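Local coordinates for conserved hypothetical secreted protein (Helicobacter pylori, PDB 4RNZ) that probably acts as a zinc-dependent metalloendopeptidase of the M23B family on cell-wall peptidoglycan and takes part in determining cell shape, at residues M1-W6 and N42-T47; T10-L15 and L24-S29; D65-I70 and I82-T87; F151-I156 and K306-I311. One frame throughout, in Å; residues are numbered along the deposited sequence.

In the fold
Contacts 1, 2 and 3 all lie in the N-terminal region, whereas contact 4 ties the second domain to the M23 peptidase region. Contact 1 pairs the first two strands of a five-stranded antiparallel sheet and contact 3 the last two; their centres lie about 13 Å apart. Contact 2, nested in the chain loop that contact 1 closes, brings helices 11-17 and 23-26 together and meets contact 3 where Leu-11 and Leu-15 pack on Ile-70. Contacts 3 and 4, with centres about 15 Å apart, touch through Phe-86 and Phe-151. The series thus passes from the N-terminal sheet, through the segment leaving it, to the interface that joins the second domain to the peptidase region.

Contact 1: M1-W6 and N42-T47; sequences MERLVW and NVTYYT
Met-1 opens an edge pairing in which strand 2-5 runs antiparallel to strand 44-49, forming one margin of a five-stranded sheet. Its CB lies 3.3 Å from Thr-47 O, and a bend at chi3 (76°) brings CE against the backbone of the partner strand, near Thr-47 C and Tyr-46 CB. Glu-2 and Thr-47 form the first hydrogen-bonded pair, Glu-2 N giving to Thr-47 O at 2.8 Å; their side chains lie alongside one another and share a water between Glu-2 OE2 and Thr-47 OG1. Arg-3 belongs to the other face, where its aliphatic part runs beside the Tyr-46 ring and CG comes 3.6 Å from Tyr-46 CE2. Leu-4 and Tyr-45 exchange two backbone bonds, and Leu-4 CB also makes a CH-pi contact over the Tyr-45 ring, 4.0 Å from its centroid. Val-5, on the Arg-3 face, rests CG1 against Asn-42 CA. Past the strand proper, Trp-6 prolongs the pairing: its N donates to Val-43 O in a nearly straight bond (170°), while its O accepts from Asn-42 N. The indole also packs on Phe-14, and Trp-6 NE1 donates to Leu-9 O. Tyr-45 lies between Leu-4 CB on one face and the indole edge on the opposite face; the two aromatic rings form a T-shaped stack with planes at 75°, in which Trp-6 CE3 sits 3.7 Å from Tyr-45 CD1.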
loop_
_atom_site.group_PDB
_atom_site.type_symbol
_atom_site.label_atom_id
_atom_site.label_comp_id
_atom_site.label_asym_id
_atom_site.label_seq_id
_atom_site.Cartn_x
_atom_site.Cartn_y
_atom_site.Cartn_z
ATOM N N MET A 1 12.703 18.161 15.053
ATOM C CA MET A 1 12.682 16.758 15.530
ATOM C C MET A 1 13.757 15.974 14.800
ATOM O O MET A 1 14.183 16.369 13.730
ATOM C CB MET A 1 11.314 16.138 15.255
ATOM C CG MET A 1 10.168 16.873 15.928
ATOM S SD MET A 1 8.563 16.043 15.807
ATOM C CE MET A 1 8.758 14.741 17.001
ATOM N N GLU A 2 14.189 14.866 15.385
ATOM C CA GLU A 2 15.120 13.960 14.737
ATOM C C GLU A 2 14.329 13.014 13.833
ATOM O O GLU A 2 13.289 12.454 14.252
ATOM C CB GLU A 2 15.888 13.152 15.779
ATOM C CG GLU A 2 17.300 12.771 15.359
ATOM C CD GLU A 2 17.992 11.878 16.374
ATOM O OE1 GLU A 2 19.024 11.272 16.019
ATOM O OE2 GLU A 2 17.497 11.771 17.521
ATOM N N ARG A 3 14.818 12.864 12.602
ATOM C CA ARG A 3 14.228 11.967 11.605
ATOM C C ARG A 3 15.005 10.665 11.597
ATOM O O ARG A 3 16.202 10.658 11.330
ATOM C CB ARG A 3 14.284 12.601 10.209
ATOM C CG ARG A 3 13.530 11.808 9.158
ATOM C CD ARG A 3 13.587 12.429 7.765
ATOM N NE ARG A 3 14.969 12.574 7.308
ATOM C CZ ARG A 3 15.470 13.670 6.739
ATOM N NH1 ARG A 3 14.692 14.724 6.487
ATOM N NH2 ARG A 3 16.754 13.699 6.380
ATOM N N LEU A 4 14.305 9.570 11.858
ATOM C CA LEU A 4 14.906 8.285 12.081
ATOM C C LEU A 4 14.167 7.207 11.314
ATOM O O LEU A 4 13.060 7.429 10.818
ATOM C CB LEU A 4 14.866 7.958 13.570
ATOM C CG LEU A 4 15.545 8.966 14.494
ATOM C CD1 LEU A 4 15.252 8.614 15.948
ATOM C CD2 LEU A 4 17.041 8.992 14.245
ATOM N N VAL A 5 14.775 6.029 11.253
ATOM C CA VAL A 5 14.217 4.908 10.541
ATOM C C VAL A 5 13.872 3.814 11.494
ATOM O O VAL A 5 14.699 3.404 12.284
ATOM C CB VAL A 5 15.237 4.325 9.555
ATOM C CG1 VAL A 5 14.568 3.270 8.687
ATOM C CG2 VAL A 5 15.829 5.437 8.711
ATOM N N TRP A 6 12.645 3.326 11.425
ATOM C CA TRP A 6 12.219 2.297 12.357
ATOM C C TRP A 6 12.889 1.002 11.936
ATOM O O TRP A 6 13.134 0.758 10.756
ATOM C CB TRP A 6 10.704 2.178 12.351
ATOM C CG TRP A 6 10.089 1.461 13.484
ATOM C CD1 TRP A 6 9.825 0.130 13.562
ATOM C CD2 TRP A 6 9.554 2.043 14.674
ATOM N NE1 TRP A 6 9.192 -0.162 14.737
ATOM C CE2 TRP A 6 9.004 0.995 15.439
ATOM C CE3 TRP A 6 9.496 3.351 15.177
ATOM C CZ2 TRP A 6 8.397 1.212 16.680
ATOM C CZ3 TRP A 6 8.882 3.564 16.417
ATOM C CH2 TRP A 6 8.349 2.504 17.148
ATOM N N ASN A 42 11.498 0.017 8.667
ATOM C CA ASN A 42 11.893 0.988 7.657
ATOM C C ASN A 42 11.035 2.223 7.442
ATOM O O ASN A 42 11.412 3.064 6.639
ATOM C CB ASN A 42 12.116 0.315 6.301
ATOM C CG ASN A 42 13.520 -0.169 6.153
ATOM O OD1 ASN A 42 13.900 -1.179 6.749
ATOM N ND2 ASN A 42 14.320 0.570 5.392
ATOM N N VAL A 43 9.911 2.376 8.135
ATOM C CA VAL A 43 9.227 3.668 8.076
ATOM C C VAL A 43 10.074 4.744 8.747
ATOM O O VAL A 43 10.779 4.473 9.717
ATOM C CB VAL A 43 7.844 3.669 8.740
ATOM C CG1 VAL A 43 6.956 2.641 8.058
ATOM C CG2 VAL A 43 7.931 3.473 10.255
ATOM N N THR A 44 9.985 5.955 8.223
ATOM C CA THR A 44 10.677 7.078 8.811
ATOM C C THR A 44 9.774 7.657 9.910
ATOM O O THR A 44 8.594 7.877 9.692
ATOM C CB THR A 44 10.974 8.144 7.755
ATOM O OG1 THR A 44 12.013 7.661 6.924
ATOM C CG2 THR A 44 11.424 9.496 8.393
ATOM N N TYR A 45 10.334 7.879 11.090
ATOM C CA TYR A 45 9.566 8.431 12.187
ATOM C C TYR A 45 10.343 9.592 12.779
ATOM O O TYR A 45 11.509 9.822 12.420
ATOM C CB TYR A 45 9.231 7.372 13.252
ATOM C CG TYR A 45 10.409 6.824 14.038
ATOM C CD1 TYR A 45 11.357 5.976 13.438
ATOM C CD2 TYR A 45 10.555 7.115 15.399
ATOM C CE1 TYR A 45 12.435 5.470 14.166
ATOM C CE2 TYR A 45 11.632 6.614 16.132
ATOM C CZ TYR A 45 12.563 5.800 15.513
ATOM O OH TYR A 45 13.609 5.300 16.238
ATOM N N TYR A 46 9.702 10.289 13.705
ATOM C CA TYR A 46 10.246 11.531 14.238
ATOM C C TYR A 46 10.160 11.536 15.751
ATOM O O TYR A 46 9.145 11.139 16.333
ATOM C CB TYR A 46 9.510 12.741 13.667
ATOM C CG TYR A 46 9.505 12.779 12.148
ATOM C CD1 TYR A 46 8.539 12.084 11.426
ATOM C CD2 TYR A 46 10.490 13.477 11.430
ATOM C CE1 TYR A 46 8.544 12.087 10.038
ATOM C CE2 TYR A 46 10.488 13.499 10.040
ATOM C CZ TYR A 46 9.506 12.797 9.352
ATOM O OH TYR A 46 9.465 12.777 7.977
ATOM N N THR A 47 11.234 12.003 16.378
ATOM C CA THR A 47 11.288 12.125 17.823
ATOM C C THR A 47 11.835 13.491 18.268
ATOM O O THR A 47 12.584 14.176 17.542
ATOM C CB THR A 47 12.151 11.023 18.468
ATOM O OG1 THR A 47 13.520 11.161 18.064
ATOM C CG2 THR A 47 11.640 9.640 18.121
HETATM O O HOH W 1 15.208 12.802 19.363
HETATM O O HOH W 2 15.202 3.847 14.974
#

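Contact 2: T10-L15 and L24-S29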
loop_
_atom_site.group_PDB
_atom_site.type_symbol
_atom_site.label_atom_id
_atom_site.label_comp_id
_atom_site.label_asym_id
_atom_site.label_seq_id
_atom_site.Cartn_x
_atom_site.Cartn_y
_atom_site.Cartn_z
ATOM N N THR A 10 8.503 -3.123 18.439
ATOM C CA THR A 10 7.063 -2.949 18.499
ATOM C C THR A 10 6.781 -1.613 19.213
ATOM O O THR A 10 7.692 -0.989 19.731
ATOM C CB THR A 10 6.409 -4.059 19.322
ATOM O OG1 THR A 10 7.081 -4.141 20.595
ATOM C CG2 THR A 10 6.503 -5.396 18.596
ATOM N N LEU A 11 5.523 -1.183 19.238
ATOM C CA LEU A 11 5.181 0.014 19.994
ATOM C C LEU A 11 5.621 -0.218 21.450
ATOM O O LEU A 11 6.310 0.581 22.047
ATOM C CB LEU A 11 3.686 0.317 19.875
ATOM C CG LEU A 11 3.160 1.433 20.767
ATOM C CD1 LEU A 11 3.916 2.747 20.520
ATOM C CD2 LEU A 11 1.667 1.607 20.583
ATOM N N LEU A 12 5.278 -1.375 21.989
ATOM C CA LEU A 12 5.573 -1.682 23.385
ATOM C C LEU A 12 7.080 -1.664 23.654
ATOM O O LEU A 12 7.562 -1.060 24.632
ATOM C CB LEU A 12 4.949 -3.035 23.707
ATOM C CG LEU A 12 4.639 -3.503 25.105
ATOM C CD1 LEU A 12 3.922 -2.441 25.925
ATOM C CD2 LEU A 12 3.800 -4.775 24.956
ATOM N N GLY A 13 7.834 -2.290 22.762
ATOM C CA GLY A 13 9.274 -2.251 22.850
ATOM C C GLY A 13 9.785 -0.832 22.785
ATOM O O GLY A 13 10.725 -0.499 23.475
ATOM N N PHE A 14 9.167 0.024 21.960
ATOM C CA PHE A 14 9.592 1.418 21.891
ATOM C C PHE A 14 9.300 2.141 23.220
ATOM O O PHE A 14 10.106 2.952 23.701
ATOM C CB PHE A 14 8.904 2.112 20.698
ATOM C CG PHE A 14 9.282 3.547 20.521
ATOM C CD1 PHE A 14 10.447 3.898 19.845
ATOM C CD2 PHE A 14 8.467 4.554 21.010
ATOM C CE1 PHE A 14 10.783 5.229 19.684
ATOM C CE2 PHE A 14 8.803 5.886 20.848
ATOM C CZ PHE A 14 9.959 6.229 20.195
ATOM N N LEU A 15 8.144 1.860 23.803
ATOM C CA LEU A 15 7.782 2.489 25.073
ATOM C C LEU A 15 8.784 2.098 26.158
ATOM O O LEU A 15 9.324 2.959 26.864
ATOM C CB LEU A 15 6.385 2.087 25.494
ATOM C CG LEU A 15 5.237 2.522 24.597
ATOM C CD1 LEU A 15 3.928 2.218 25.296
ATOM C CD2 LEU A 15 5.336 4.012 24.285
ATOM N N LEU A 24 0.393 2.865 28.742
ATOM C CA LEU A 24 0.035 3.677 27.586
ATOM C C LEU A 24 -0.395 2.781 26.412
ATOM O O LEU A 24 -1.331 3.095 25.692
ATOM C CB LEU A 24 1.200 4.602 27.211
ATOM C CG LEU A 24 0.880 5.755 26.266
ATOM C CD1 LEU A 24 -0.238 6.627 26.814
ATOM C CD2 LEU A 24 2.133 6.592 26.008
ATOM N N TYR A 25 0.276 1.654 26.233
ATOM C CA TYR A 25 -0.190 0.620 25.301
ATOM C C TYR A 25 -1.309 -0.279 25.871
ATOM O O TYR A 25 -2.345 -0.463 25.239
ATOM C CB TYR A 25 0.978 -0.263 24.823
ATOM C CG TYR A 25 0.509 -1.422 23.985
ATOM C CD1 TYR A 25 0.148 -1.243 22.658
ATOM C CD2 TYR A 25 0.373 -2.693 24.536
ATOM C CE1 TYR A 25 -0.308 -2.297 21.894
ATOM C CE2 TYR A 25 -0.094 -3.752 23.777
ATOM C CZ TYR A 25 -0.423 -3.546 22.450
ATOM O OH TYR A 25 -0.862 -4.602 21.702
ATOM N N TYR A 26 -1.098 -0.850 27.052
ATOM C CA TYR A 26 -2.031 -1.855 27.581
ATOM C C TYR A 26 -3.433 -1.311 27.729
ATOM O O TYR A 26 -4.401 -2.032 27.471
ATOM C CB TYR A 26 -1.523 -2.441 28.902
ATOM C CG TYR A 26 -0.257 -3.253 28.763
ATOM C CD1 TYR A 26 -0.213 -4.361 27.938
ATOM C CD2 TYR A 26 0.900 -2.918 29.465
ATOM C CE1 TYR A 26 0.943 -5.117 27.802
ATOM C CE2 TYR A 26 2.059 -3.674 29.338
ATOM C CZ TYR A 26 2.075 -4.765 28.505
ATOM O OH TYR A 26 3.219 -5.519 28.369
ATOM N N ASN A 27 -3.548 -0.030 28.106
ATOM C CA ASN A 27 -4.850 0.632 28.205
ATOM C C ASN A 27 -5.563 0.891 26.900
ATOM O O ASN A 27 -6.723 1.260 26.918
ATOM C CB ASN A 27 -4.741 1.977 28.942
ATOM C CG ASN A 27 -4.619 1.814 30.437
ATOM O OD1 ASN A 27 -3.980 2.626 31.113
ATOM N ND2 ASN A 27 -5.245 0.770 30.972
ATOM N N LEU A 28 -4.895 0.736 25.765
ATOM C CA LEU A 28 -5.570 0.979 24.492
ATOM C C LEU A 28 -6.690 -0.011 24.292
ATOM O O LEU A 28 -6.580 -1.168 24.705
ATOM C CB LEU A 28 -4.583 0.852 23.332
ATOM C CG LEU A 28 -3.485 1.911 23.299
ATOM C CD1 LEU A 28 -2.428 1.630 22.227
ATOM C CD2 LEU A 28 -4.082 3.299 23.116
ATOM N N SER A 29 -7.744 0.439 23.611
ATOM C CA SER A 29 -8.816 -0.433 23.180
ATOM C C SER A 29 -8.220 -1.476 22.254
ATOM O O SER A 29 -7.111 -1.298 21.755
ATOM C CB SER A 29 -9.869 0.368 22.433
ATOM O OG SER A 29 -9.332 0.902 21.238
#
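Leu-24 starts the meeting of helices 23-26 and 11-17 modestly, its CB lying 4.1 Å from Leu-15 CD1. Tyr-25 carries the centre, where three leucines of helix 11-17 meet its CB and the near part of its ring. Leu-15 CD1 touches Tyr-25 CB at 3.9 Å; Leu-12 CD1 comes within 3.8 Å of Tyr-25 CD2, the two side chains crossing at about a right angle; and Leu-11 CD2 meets the ring at its edge, 3.8 Å from Tyr-25 CD1. With CG anti to the backbone N (chi1 174°), the ring runs past the ends of Leu-11 and Leu-12, which both lie on the same side of its plane. Lys-33 forms a cation-pi contact with this ring, and the Tyr-25 side chain is about 8 Å from that of the zinc ligand Glu-34. Tyr-26 swings its end back to Leu-12, whose CD2 lies 3.5 Å from Tyr-26 OH. Leu-28 adds a looser touch to Leu-11. Leu-11 and Leu-15 also pack on Ile-70 of strand 66-73, seating the helical pair on the N-terminal sheet. No hydrogen bond spans the two segments; their association rests on leucine methyls against aliphatic and aromatic carbon, with the Tyr-26 hydroxyl oxygen at its margin.

Contact 3: D65-I70 and I82-T87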
loop_
_atom_site.group_PDB
_atom_site.type_symbol
_atom_site.label_atom_id
_atom_site.label_comp_id
_atom_site.label_asym_id
_atom_site.label_seq_id
_atom_site.Cartn_x
_atom_site.Cartn_y
_atom_site.Cartn_z
ATOM N N ASP A 65 -1.591 7.995 5.786
ATOM C CA ASP A 65 -2.198 9.206 6.314
ATOM C C ASP A 65 -2.567 9.198 7.783
ATOM O O ASP A 65 -3.225 10.125 8.236
ATOM C CB ASP A 65 -3.374 9.631 5.456
ATOM C CG ASP A 65 -4.410 8.583 5.363
ATOM O OD1 ASP A 65 -4.680 7.953 6.395
ATOM O OD2 ASP A 65 -4.936 8.389 4.248
ATOM N N LEU A 66 -2.104 8.199 8.529
ATOM C CA LEU A 66 -2.333 8.143 9.973
ATOM C C LEU A 66 -1.038 7.834 10.716
ATOM O O LEU A 66 -0.210 7.009 10.271
ATOM C CB LEU A 66 -3.366 7.064 10.310
ATOM C CG LEU A 66 -3.951 7.116 11.716
ATOM C CD1 LEU A 66 -4.900 8.296 11.871
ATOM C CD2 LEU A 66 -4.682 5.806 12.018
ATOM N N GLN A 67 -0.868 8.488 11.862
ATOM C CA GLN A 67 0.329 8.301 12.674
ATOM C C GLN A 67 0.020 8.280 14.158
ATOM O O GLN A 67 -0.948 8.852 14.620
ATOM C CB GLN A 67 1.388 9.395 12.398
ATOM C CG GLN A 67 1.012 10.813 12.803
ATOM C CD GLN A 67 1.939 11.888 12.209
ATOM O OE1 GLN A 67 3.141 11.690 12.057
ATOM N NE2 GLN A 67 1.368 13.032 11.881
ATOM N N ILE A 68 0.885 7.613 14.904
ATOM C CA ILE A 68 0.814 7.651 16.346
ATOM C C ILE A 68 1.541 8.905 16.797
ATOM O O ILE A 68 2.684 9.121 16.408
ATOM C CB ILE A 68 1.549 6.449 16.949
ATOM C CG1 ILE A 68 0.740 5.181 16.699
ATOM C CG2 ILE A 68 1.814 6.640 18.446
ATOM C CD1 ILE A 68 1.526 3.921 17.012
ATOM N N HIS A 69 0.882 9.700 17.629
ATOM C CA HIS A 69 1.526 10.811 18.315
ATOM C C HIS A 69 1.630 10.510 19.808
ATOM O O HIS A 69 0.606 10.422 20.500
ATOM C CB HIS A 69 0.705 12.082 18.097
ATOM C CG HIS A 69 1.309 13.317 18.703
ATOM N ND1 HIS A 69 0.549 14.415 19.081
ATOM C CD2 HIS A 69 2.593 13.626 19.005
ATOM C CE1 HIS A 69 1.343 15.334 19.602
ATOM N NE2 HIS A 69 2.588 14.893 19.544
ATOM N N ILE A 70 2.858 10.352 20.293
ATOM C CA ILE A 70 3.133 10.187 21.714
ATOM C C ILE A 70 3.707 11.482 22.226
ATOM O O ILE A 70 4.634 12.042 21.619
ATOM C CB ILE A 70 4.165 9.079 21.990
ATOM C CG1 ILE A 70 3.542 7.709 21.687
ATOM C CG2 ILE A 70 4.662 9.132 23.430
ATOM C CD1 ILE A 70 4.555 6.620 21.440
ATOM N N ILE A 82 -3.309 10.339 14.907
ATOM C CA ILE A 82 -3.614 11.601 14.245
ATOM C C ILE A 82 -3.297 11.572 12.757
ATOM O O ILE A 82 -2.504 10.739 12.325
ATOM C CB ILE A 82 -2.848 12.766 14.914
ATOM C CG1 ILE A 82 -1.349 12.608 14.735
ATOM C CG2 ILE A 82 -3.198 12.849 16.393
ATOM C CD1 ILE A 82 -0.556 13.839 15.146
ATOM N N PRO A 83 -3.879 12.506 11.975
ATOM C CA PRO A 83 -3.526 12.618 10.549
ATOM C C PRO A 83 -2.063 12.986 10.316
ATOM O O PRO A 83 -1.435 13.614 11.177
ATOM C CB PRO A 83 -4.423 13.755 10.046
ATOM C CG PRO A 83 -5.537 13.838 11.021
ATOM C CD PRO A 83 -4.974 13.421 12.341
ATOM N N ILE A 84 -1.533 12.551 9.178
ATOM C CA ILE A 84 -0.236 12.948 8.666
ATOM C C ILE A 84 -0.464 14.078 7.680
ATOM O O ILE A 84 -1.263 13.952 6.737
ATOM C CB ILE A 84 0.493 11.811 7.931
ATOM C CG1 ILE A 84 0.767 10.620 8.864
ATOM C CG2 ILE A 84 1.823 12.295 7.394
ATOM C CD1 ILE A 84 1.339 9.404 8.142
ATOM N N ILE A 85 0.239 15.183 7.901
ATOM C CA ILE A 85 0.189 16.314 6.990
ATOM C C ILE A 85 1.288 16.119 5.956
ATOM O O ILE A 85 2.452 15.897 6.284
ATOM C CB ILE A 85 0.360 17.681 7.704
ATOM C CG1 ILE A 85 -0.731 17.891 8.753
ATOM C CG2 ILE A 85 0.264 18.823 6.695
ATOM C CD1 ILE A 85 -0.434 19.030 9.718
ATOM N N PHE A 86 0.909 16.187 4.685
ATOM C CA PHE A 86 1.873 15.954 3.626
ATOM C C PHE A 86 1.587 16.767 2.385
ATOM O O PHE A 86 0.457 17.223 2.170
ATOM C CB PHE A 86 1.921 14.456 3.265
ATOM C CG PHE A 86 0.618 13.916 2.744
ATOM C CD1 PHE A 86 0.285 14.043 1.396
ATOM C CD2 PHE A 86 -0.275 13.270 3.591
ATOM C CE1 PHE A 86 -0.914 13.556 0.921
ATOM C CE2 PHE A 86 -1.482 12.775 3.117
ATOM C CZ PHE A 86 -1.802 12.912 1.780
ATOM N N THR A 87 2.633 16.919 1.577
ATOM C CA THR A 87 2.542 17.569 0.277
ATOM C C THR A 87 2.679 16.500 -0.820
ATOM O O THR A 87 3.429 15.532 -0.669
ATOM C CB THR A 87 3.628 18.662 0.142
ATOM O OG1 THR A 87 3.372 19.671 1.126
ATOM C CG2 THR A 87 3.571 19.322 -1.207
HETATM O O HOH W 3 1.904 15.263 10.123
#
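Gln-67 and Ile-82 form a two-way backbone pair: Gln-67 N donates to Ile-82 O and Ile-82 N to Gln-67 O, each at 2.8 Å. A third backbone bond, Ile-84 N to Asp-65 O at 3.1 Å, is less regular, the donor standing well above the carbonyl plane, as the strand pairing gives out. The side chain of Gln-67 adds a side-chain bond to these three. Its CG sits between backbone N and carbonyl carbon (chi1 66°), and the chain then extends along the partner segment, so that NE2 reaches Pro-83 O at 2.9 Å. Each end of this amide has a further partner: a water joins Gln-67 NE2 to Ile-85 N, and Gln-67 OE1 accepts from Arg-146. Apolar contact follows the same path. Ile-82 CG1 touches Gln-67 CG at 3.5 Å, and Ile-82 CD1 reaches His-69 CB at 3.7 Å. Separately, the Ile-84 CD1 methyl lies 3.6 Å from Leu-66 O. As for charge, Asp-65 OD2 forms a salt bridge with Arg-208, beyond the pairing. Such an arrangement belongs to the open end of a beta hairpin, strands 66-73 and 76-83, where the outermost strand of the N-terminal sheet departs toward strand 87-96 of the next one.

Contact 4: F151-I156 and K306-I311; sequences FGQPTI and KNSRPI
Arg-309 and Pro-154 make the central polar link: both terminal nitrogens close on one carbonyl oxygen, Arg-309 NH1 and NH2 each lying 3.2 Å from Pro-154 O. The grip is end-on and Pro-154 O lies in the guanidinium plane, yet both nitrogens approach from the same face of the carbonyl, with NH1 well above its plane. Thr-155 OG1 sits over one face of the guanidinium, 3.4 Å from Arg-309 CZ, and Asn-307 O lies over the opposite face, so the group is sandwiched by oxygens that probably favour its positive charge. A water bridges Arg-309 NH1 and Gln-153 N. Alongside, Gln-153 reaches across the turn: its CD comes 3.4 Å from Asn-307 O, and its NE2 packs 3.6 Å from Ser-308 CB.

Further out, the bend at chi3 of Arg-309 (-73°) turns the guanidinium toward the carbonyl. The arginine itself is placed by a type I' turn from Lys-306 to Arg-309, in which Arg-309 N donates to Lys-306 O at 3.1 Å. Gln-117 of helix 112-121 donates from NE2 to both Pro-154 O and Gln-153 OE1. The tight hairpin between strands 299-306 and 309-311 of the M23 peptidase region thus abuts strand 153-163 of the second domain, with helix 112-121 packing on Pro-154 and Asn-307 and strand 136-146 pairing alongside Thr-155.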
loop_
_atom_site.group_PDB
_atom_site.type_symbol
_atom_site.label_atom_id
_atom_site.label_comp_id
_atom_site.label_asym_id
_atom_site.label_seq_id
_atom_site.Cartn_x
_atom_site.Cartn_y
_atom_site.Cartn_z
ATOM N N PHE A 151 7.978 10.002 1.394
ATOM C CA PHE A 151 7.769 8.860 2.271
ATOM C C PHE A 151 6.737 7.929 1.657
ATOM O O PHE A 151 5.978 8.327 0.775
ATOM C CB PHE A 151 7.303 9.319 3.664
ATOM C CG PHE A 151 5.910 9.862 3.682
ATOM C CD1 PHE A 151 5.669 11.184 3.364
ATOM C CD2 PHE A 151 4.841 9.059 4.017
ATOM C CE1 PHE A 151 4.383 11.674 3.352
ATOM C CE2 PHE A 151 3.558 9.551 4.029
ATOM C CZ PHE A 151 3.329 10.859 3.701
ATOM N N GLY A 152 6.696 6.698 2.154
ATOM C CA GLY A 152 5.742 5.714 1.670
ATOM C C GLY A 152 6.121 5.331 0.248
ATOM O O GLY A 152 7.289 5.308 -0.104
ATOM N N GLN A 153 5.135 5.093 -0.592
ATOM C CA GLN A 153 5.411 4.661 -1.953
ATOM C C GLN A 153 4.744 5.642 -2.879
ATOM O O GLN A 153 3.827 6.351 -2.486
ATOM C CB GLN A 153 4.872 3.234 -2.198
ATOM C CG GLN A 153 5.711 2.111 -1.553
ATOM C CD GLN A 153 5.560 0.753 -2.250
ATOM O OE1 GLN A 153 5.383 0.662 -3.461
ATOM N NE2 GLN A 153 5.654 -0.308 -1.476
ATOM N N PRO A 154 5.169 5.649 -4.139
ATOM C CA PRO A 154 4.466 6.476 -5.105
ATOM C C PRO A 154 3.121 5.883 -5.477
ATOM O O PRO A 154 2.795 4.731 -5.117
ATOM C CB PRO A 154 5.428 6.492 -6.305
ATOM C CG PRO A 154 6.190 5.222 -6.193
ATOM C CD PRO A 154 6.365 4.993 -4.711
ATOM N N THR A 155 2.339 6.672 -6.193
ATOM C CA THR A 155 1.078 6.245 -6.706
ATOM C C THR A 155 1.066 6.517 -8.213
ATOM O O THR A 155 1.268 7.680 -8.644
ATOM C CB THR A 155 -0.073 6.989 -5.998
ATOM O OG1 THR A 155 -0.020 6.705 -4.599
ATOM C CG2 THR A 155 -1.417 6.555 -6.514
ATOM N N ILE A 156 0.840 5.464 -9.008
ATOM C CA ILE A 156 0.690 5.623 -10.454
ATOM C C ILE A 156 -0.707 6.075 -10.791
ATOM O O ILE A 156 -1.668 5.387 -10.471
ATOM C CB ILE A 156 0.983 4.302 -11.191
ATOM C CG1 ILE A 156 2.469 3.970 -11.053
ATOM C CG2 ILE A 156 0.545 4.395 -12.650
ATOM C CD1 ILE A 156 2.825 2.571 -11.522
ATOM N N LYS A 306 -1.920 -2.806 -0.614
ATOM C CA LYS A 306 -1.448 -2.674 -1.989
ATOM C C LYS A 306 -0.368 -1.596 -2.025
ATOM O O LYS A 306 -0.659 -0.451 -1.733
ATOM C CB LYS A 306 -2.580 -2.263 -2.924
ATOM C CG LYS A 306 -2.135 -2.092 -4.377
ATOM C CD LYS A 306 -3.281 -1.718 -5.312
ATOM C CE LYS A 306 -2.775 -1.351 -6.711
ATOM N NZ LYS A 306 -3.866 -1.206 -7.729
ATOM N N ASN A 307 0.852 -1.963 -2.400
ATOM C CA ASN A 307 1.958 -0.996 -2.505
ATOM C C ASN A 307 2.177 -0.276 -1.168
ATOM O O ASN A 307 2.409 0.933 -1.116
ATOM C CB ASN A 307 1.712 -0.010 -3.650
ATOM C CG ASN A 307 1.946 -0.644 -5.008
ATOM O OD1 ASN A 307 2.835 -1.451 -5.145
ATOM N ND2 ASN A 307 1.155 -0.273 -6.000
ATOM N N SER A 308 2.035 -1.056 -0.100
ATOM C CA SER A 308 2.245 -0.638 1.284
ATOM C C SER A 308 1.037 0.040 1.934
ATOM O O SER A 308 1.024 0.232 3.149
ATOM C CB SER A 308 3.523 0.229 1.406
ATOM O OG SER A 308 3.180 1.600 1.172
ATOM N N ARG A 309 0.012 0.383 1.160
ATOM C CA ARG A 309 -1.135 1.098 1.674
ATOM C C ARG A 309 -2.323 0.158 1.926
ATOM O O ARG A 309 -2.659 -0.646 1.083
ATOM C CB ARG A 309 -1.546 2.177 0.697
ATOM C CG ARG A 309 -0.477 3.266 0.540
ATOM C CD ARG A 309 -0.893 4.293 -0.492
ATOM N NE ARG A 309 -0.797 3.763 -1.845
ATOM C CZ ARG A 309 0.253 3.899 -2.664
ATOM N NH1 ARG A 309 1.356 4.562 -2.307
ATOM N NH2 ARG A 309 0.195 3.368 -3.880
ATOM N N PRO A 310 -2.950 0.259 3.102
ATOM C CA PRO A 310 -4.120 -0.578 3.378
ATOM C C PRO A 310 -5.232 -0.275 2.392
ATOM O O PRO A 310 -5.447 0.880 2.022
ATOM C CB PRO A 310 -4.539 -0.173 4.812
ATOM C CG PRO A 310 -3.742 1.032 5.182
ATOM C CD PRO A 310 -2.640 1.208 4.186
ATOM N N ILE A 311 -5.928 -1.322 1.967
ATOM C CA ILE A 311 -6.993 -1.227 1.001
ATOM C C ILE A 311 -8.113 -2.174 1.467
ATOM O O ILE A 311 -7.845 -3.194 2.126
ATOM C CB ILE A 311 -6.447 -1.548 -0.420
ATOM C CG1 ILE A 311 -7.492 -1.228 -1.497
ATOM C CG2 ILE A 311 -5.986 -2.998 -0.517
ATOM C CD1 ILE A 311 -6.959 -1.181 -2.927
HETATM O O HOH W 4 2.324 5.288 0.326
HETATM O O HOH W 5 4.897 -2.959 -2.977
#